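Local coordinates for protein GH62 arabinofuranosidase (PDB 4N4B) that probably releases terminal alpha-L-arabinofuranosyl groups from arabinose-substituted xylan, as a secreted, calcium-containing glycoside hydrolase of family GH62, at residues T51-A63 against N72-A84. Numbering follows the deposited sequence.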
loop_
_atom_site.group_PDB
_atom_site.type_symbol
_atom_site.label_atom_id
_atom_site.label_comp_id
_atom_site.label_asym_id
_atom_site.label_seq_id
_atom_site.Cartn_x
_atom_site.Cartn_y
_atom_site.Cartn_z
ATOM N N THR A 51 -1.022 0.389 5.500
ATOM C CA THR A 51 -2.472 0.401 5.069
ATOM C C THR A 51 -3.192 1.076 6.179
ATOM O O THR A 51 -2.947 0.876 7.359
ATOM C CB THR A 51 -2.920 -1.043 4.822
ATOM O OG1 THR A 51 -4.304 -1.030 4.362
ATOM C CG2 THR A 51 -2.882 -1.942 5.975
ATOM N N ILE A 52 -4.169 1.931 5.797
ATOM C CA ILE A 52 -4.867 2.766 6.811
ATOM C C ILE A 52 -6.312 2.989 6.416
ATOM O O ILE A 52 -6.637 3.406 5.310
ATOM C CB ILE A 52 -4.102 4.105 6.975
ATOM C CG1 ILE A 52 -4.828 4.974 7.974
ATOM C CG2 ILE A 52 -3.851 4.795 5.660
ATOM C CD1 ILE A 52 -4.009 6.137 8.469
ATOM N N ILE A 53 -7.138 2.852 7.429
ATOM C CA ILE A 53 -8.595 3.136 7.357
ATOM C C ILE A 53 -8.955 3.928 8.573
ATOM O O ILE A 53 -8.295 4.008 9.545
ATOM C CB ILE A 53 -9.458 1.872 7.150
ATOM C CG1 ILE A 53 -9.387 1.028 8.358
ATOM C CG2 ILE A 53 -9.105 1.129 5.902
ATOM C CD1 ILE A 53 -10.349 -0.156 8.350
ATOM N N LEU A 54 -10.098 4.627 8.399
ATOM C CA LEU A 54 -10.660 5.554 9.389
ATOM C C LEU A 54 -12.105 5.152 9.616
ATOM O O LEU A 54 -12.872 5.069 8.703
ATOM C CB LEU A 54 -10.541 6.993 8.915
ATOM C CG LEU A 54 -11.098 8.087 9.822
ATOM C CD1 LEU A 54 -10.482 8.058 11.157
ATOM C CD2 LEU A 54 -10.903 9.451 9.183
ATOM N N ILE A 55 -12.420 4.849 10.855
ATOM C CA ILE A 55 -13.819 4.413 11.248
ATOM C C ILE A 55 -14.232 5.362 12.397
ATOM O O ILE A 55 -13.729 5.303 13.489
ATOM C CB ILE A 55 -13.835 3.002 11.728
ATOM C CG1 ILE A 55 -13.248 2.027 10.658
ATOM C CG2 ILE A 55 -15.275 2.595 12.111
ATOM C CD1 ILE A 55 -13.117 0.606 11.127
ATOM N N ASN A 56 -15.143 6.243 12.048
ATOM C CA ASN A 56 -15.739 7.181 13.020
ATOM C C ASN A 56 -14.703 7.864 13.935
ATOM O O ASN A 56 -14.818 7.823 15.179
ATOM C CB ASN A 56 -16.854 6.434 13.775
ATOM C CG ASN A 56 -18.026 6.101 12.856
ATOM O OD1 ASN A 56 -18.296 6.826 11.906
ATOM N ND2 ASN A 56 -18.611 4.962 13.045
ATOM N N GLY A 57 -13.671 8.404 13.329
ATOM C CA GLY A 57 -12.667 9.134 14.086
ATOM C C GLY A 57 -11.460 8.329 14.550
ATOM O O GLY A 57 -10.445 8.931 14.947
ATOM N N THR A 58 -11.538 7.008 14.431
ATOM C CA THR A 58 -10.466 6.154 14.864
ATOM C C THR A 58 -9.750 5.606 13.529
ATOM O O THR A 58 -10.298 4.922 12.737
ATOM C CB THR A 58 -10.871 4.956 15.695
ATOM O OG1 THR A 58 -11.433 5.500 16.928
ATOM C CG2 THR A 58 -9.736 4.087 16.075
ATOM N N HIS A 59 -8.421 5.889 13.504
ATOM C CA HIS A 59 -7.570 5.304 12.445
ATOM C C HIS A 59 -7.038 3.972 12.895
ATOM O O HIS A 59 -6.651 3.760 14.019
ATOM C CB HIS A 59 -6.325 6.196 12.223
ATOM C CG HIS A 59 -6.633 7.556 11.696
ATOM N ND1 HIS A 59 -6.872 8.622 12.558
ATOM C CD2 HIS A 59 -6.755 8.106 10.418
ATOM C CE1 HIS A 59 -7.094 9.725 11.851
ATOM N NE2 HIS A 59 -7.032 9.452 10.567
ATOM N N HIS A 60 -7.029 3.030 11.964
ATOM C CA HIS A 60 -6.464 1.716 12.118
ATOM C C HIS A 60 -5.376 1.550 11.054
ATOM O O HIS A 60 -5.668 1.707 9.860
ATOM C CB HIS A 60 -7.588 0.630 11.853
ATOM C CG HIS A 60 -8.655 0.665 12.914
ATOM N ND1 HIS A 60 -9.816 1.402 12.852
ATOM C CD2 HIS A 60 -8.627 0.000 14.044
ATOM C CE1 HIS A 60 -10.505 1.136 13.978
ATOM N NE2 HIS A 60 -9.783 0.316 14.722
ATOM N N VAL A 61 -4.167 1.220 11.524
ATOM C CA VAL A 61 -3.000 1.062 10.624
ATOM C C VAL A 61 -2.420 -0.222 10.810
ATOM O O VAL A 61 -2.135 -0.733 11.899
ATOM C CB VAL A 61 -1.987 2.195 10.875
ATOM C CG1 VAL A 61 -0.826 2.102 9.873
ATOM C CG2 VAL A 61 -2.624 3.556 10.749
ATOM N N PHE A 62 -2.006 -0.847 9.644
ATOM C CA PHE A 62 -1.094 -1.984 9.653
ATOM C C PHE A 62 0.121 -1.596 8.813
ATOM O O PHE A 62 -0.004 -0.926 7.822
ATOM C CB PHE A 62 -1.721 -3.303 9.108
ATOM C CG PHE A 62 -2.970 -3.686 9.847
ATOM C CD1 PHE A 62 -4.208 -3.056 9.623
ATOM C CD2 PHE A 62 -2.911 -4.704 10.728
ATOM C CE1 PHE A 62 -5.319 -3.469 10.395
ATOM C CE2 PHE A 62 -4.049 -5.139 11.443
ATOM C CZ PHE A 62 -5.239 -4.518 11.214
ATOM N N ALA A 63 1.292 -2.081 9.282
ATOM C CA ALA A 63 2.523 -1.687 8.604
ATOM C C ALA A 63 3.498 -2.844 8.684
ATOM O O ALA A 63 3.400 -3.760 9.489
ATOM C CB ALA A 63 3.088 -0.414 9.233
ATOM N N ASN A 72 8.108 -8.399 9.309
ATOM C CA ASN A 72 6.840 -8.882 9.798
ATOM C C ASN A 72 5.870 -7.688 9.873
ATOM O O ASN A 72 6.061 -6.762 9.244
ATOM C CB ASN A 72 7.060 -9.685 11.119
ATOM C CG ASN A 72 5.942 -10.694 11.436
ATOM O OD1 ASN A 72 4.952 -10.310 11.926
ATOM N ND2 ASN A 72 6.192 -11.949 11.285
ATOM N N LEU A 73 4.780 -7.871 10.614
ATOM C CA LEU A 73 3.681 -6.921 10.597
ATOM C C LEU A 73 3.307 -6.333 11.952
ATOM O O LEU A 73 3.395 -6.993 12.926
ATOM C CB LEU A 73 2.431 -7.545 9.958
ATOM C CG LEU A 73 2.591 -8.016 8.517
ATOM C CD1 LEU A 73 1.300 -8.630 8.054
ATOM C CD2 LEU A 73 2.890 -6.872 7.570
ATOM N N VAL A 74 2.872 -5.083 11.943
ATOM C CA VAL A 74 2.443 -4.436 13.182
ATOM C C VAL A 74 1.117 -3.715 12.956
ATOM O O VAL A 74 0.882 -3.230 11.893
ATOM C CB VAL A 74 3.551 -3.484 13.724
ATOM C CG1 VAL A 74 3.787 -2.268 12.780
ATOM C CG2 VAL A 74 3.244 -2.982 15.137
ATOM N N TYR A 75 0.298 -3.676 14.014
ATOM C CA TYR A 75 -0.987 -2.908 14.062
ATOM C C TYR A 75 -0.878 -1.804 15.091
ATOM O O TYR A 75 -0.308 -1.987 16.190
ATOM C CB TYR A 75 -2.102 -3.853 14.506
ATOM C CG TYR A 75 -3.432 -3.178 14.780
ATOM C CD1 TYR A 75 -4.195 -2.604 13.796
ATOM C CD2 TYR A 75 -3.885 -3.077 16.098
ATOM C CE1 TYR A 75 -5.346 -1.953 14.079
ATOM C CE2 TYR A 75 -5.097 -2.473 16.429
ATOM C CZ TYR A 75 -5.793 -1.911 15.448
ATOM O OH TYR A 75 -7.032 -1.276 15.725
ATOM N N PHE A 76 -1.397 -0.670 14.769
ATOM C CA PHE A 76 -1.562 0.416 15.739
ATOM C C PHE A 76 -2.727 1.264 15.360
ATOM O O PHE A 76 -3.229 1.274 14.226
ATOM C CB PHE A 76 -0.251 1.181 15.949
ATOM C CG PHE A 76 0.343 1.789 14.707
ATOM C CD1 PHE A 76 1.126 0.994 13.867
ATOM C CD2 PHE A 76 0.119 3.117 14.369
ATOM C CE1 PHE A 76 1.676 1.572 12.694
ATOM C CE2 PHE A 76 0.696 3.627 13.204
ATOM C CZ PHE A 76 1.442 2.858 12.388
ATOM N N THR A 77 -3.184 2.137 16.304
ATOM C CA THR A 77 -4.418 2.881 16.180
ATOM C C THR A 77 -4.381 4.189 16.915
ATOM O O THR A 77 -3.652 4.265 17.913
ATOM C CB THR A 77 -5.589 1.989 16.647
ATOM O OG1 THR A 77 -6.850 2.689 16.514
ATOM C CG2 THR A 77 -5.426 1.485 18.025
ATOM N N PHE A 78 -5.066 5.186 16.439
ATOM C CA PHE A 78 -5.027 6.495 17.056
ATOM C C PHE A 78 -6.163 7.278 16.465
ATOM O O PHE A 78 -6.543 7.078 15.386
ATOM C CB PHE A 78 -3.672 7.230 16.745
ATOM C CG PHE A 78 -3.290 7.199 15.296
ATOM C CD1 PHE A 78 -2.585 6.134 14.807
ATOM C CD2 PHE A 78 -3.667 8.179 14.443
ATOM C CE1 PHE A 78 -2.250 6.055 13.485
ATOM C CE2 PHE A 78 -3.351 8.099 13.112
ATOM C CZ PHE A 78 -2.651 7.005 12.621
ATOM N N ALA A 79 -6.625 8.246 17.233
ATOM C CA ALA A 79 -7.602 9.172 16.744
ATOM C C ALA A 79 -6.934 10.354 15.996
ATOM O O ALA A 79 -6.715 10.272 14.859
ATOM C CB ALA A 79 -8.497 9.644 17.888
ATOM N N ASP A 80 -6.584 11.429 16.686
ATOM C CA ASP A 80 -5.859 12.528 16.072
ATOM C C ASP A 80 -4.499 12.043 15.600
ATOM O O ASP A 80 -3.882 11.269 16.234
ATOM C CB ASP A 80 -5.567 13.597 17.121
ATOM C CG ASP A 80 -6.774 14.262 17.633
ATOM O OD1 ASP A 80 -7.794 14.310 16.960
ATOM O OD2 ASP A 80 -6.629 14.847 18.694
ATOM N N TRP A 81 -4.066 12.571 14.485
ATOM C CA TRP A 81 -2.656 12.281 14.014
ATOM C C TRP A 81 -1.569 12.581 14.994
ATOM O O TRP A 81 -0.551 11.900 15.083
ATOM C CB TRP A 81 -2.369 13.054 12.731
ATOM C CG TRP A 81 -3.136 12.691 11.558
ATOM C CD1 TRP A 81 -4.152 11.714 11.437
ATOM C CD2 TRP A 81 -3.031 13.285 10.264
ATOM N NE1 TRP A 81 -4.581 11.670 10.160
ATOM C CE2 TRP A 81 -3.962 12.633 9.410
ATOM C CE3 TRP A 81 -2.269 14.362 9.732
ATOM C CZ2 TRP A 81 -4.073 12.966 8.083
ATOM C CZ3 TRP A 81 -2.420 14.683 8.408
ATOM C CH2 TRP A 81 -3.302 13.966 7.609
ATOM N N ALA A 82 -1.797 13.598 15.833
ATOM C CA ALA A 82 -0.799 13.846 16.908
ATOM C C ALA A 82 -0.636 12.759 17.904
ATOM O O ALA A 82 0.370 12.765 18.616
ATOM C CB ALA A 82 -1.262 15.128 17.705
ATOM N N ASP A 83 -1.584 11.841 18.009
ATOM C CA ASP A 83 -1.462 10.758 18.890
ATOM C C ASP A 83 -0.731 9.550 18.195
ATOM O O ASP A 83 -0.433 8.589 18.823
ATOM C CB ASP A 83 -2.860 10.253 19.323
ATOM C CG ASP A 83 -3.581 11.199 20.292
ATOM O OD1 ASP A 83 -2.959 12.156 20.724
ATOM O OD2 ASP A 83 -4.774 10.901 20.573
ATOM N N ALA A 84 -0.447 9.645 16.897
ATOM C CA ALA A 84 0.221 8.488 16.228
ATOM C C ALA A 84 1.570 8.154 16.819
ATOM O O ALA A 84 1.912 7.013 16.988
ATOM C CB ALA A 84 0.327 8.716 14.738
HETATM O O HOH W 1 -7.741 11.606 9.030
#
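His59 to Ala63 pair with Val74 to Phe78 as an antiparallel beta hairpin, the two middle strands of a four-stranded propeller blade in this GH62 enzyme. Val61 and Phe76 bond in both directions, Val61 N to Phe76 O at 2.9 Å, and the same double pairing recurs at His59–Phe78 and Ala63–Val74. One side of the blade carries His59, Val61, Phe76 and Phe78. Val61 lays CB over one face of the Phe76 ring, 3.9 Å from its centroid, while its CG2 branch leans against Phe78. The Phe78 ring is sandwiched between His59 CB and Ala84 CB. With CG of Phe78 wedged between its own backbone N and carbonyl carbon (chi1 48°), the ring is brought toward His59 and Val61. On the other side, Tyr75 CD1 lies over a face of the Phe62 ring, 3.4 Å from Phe62 CZ, and Trp139 meets this ring nearly at right angles. The carbonyl of His59 is gripped twice, by Phe78 N and, from the opposite face of its plane, by Thr77 OG1 at 2.7 Å. Phe78 O is likewise shared: His59 N and ND1 reach it from opposite faces, ND1 at 3.2 Å with the oxygen in the imidazole plane, while ND1 also makes a weak, bent bond to Ala79 O.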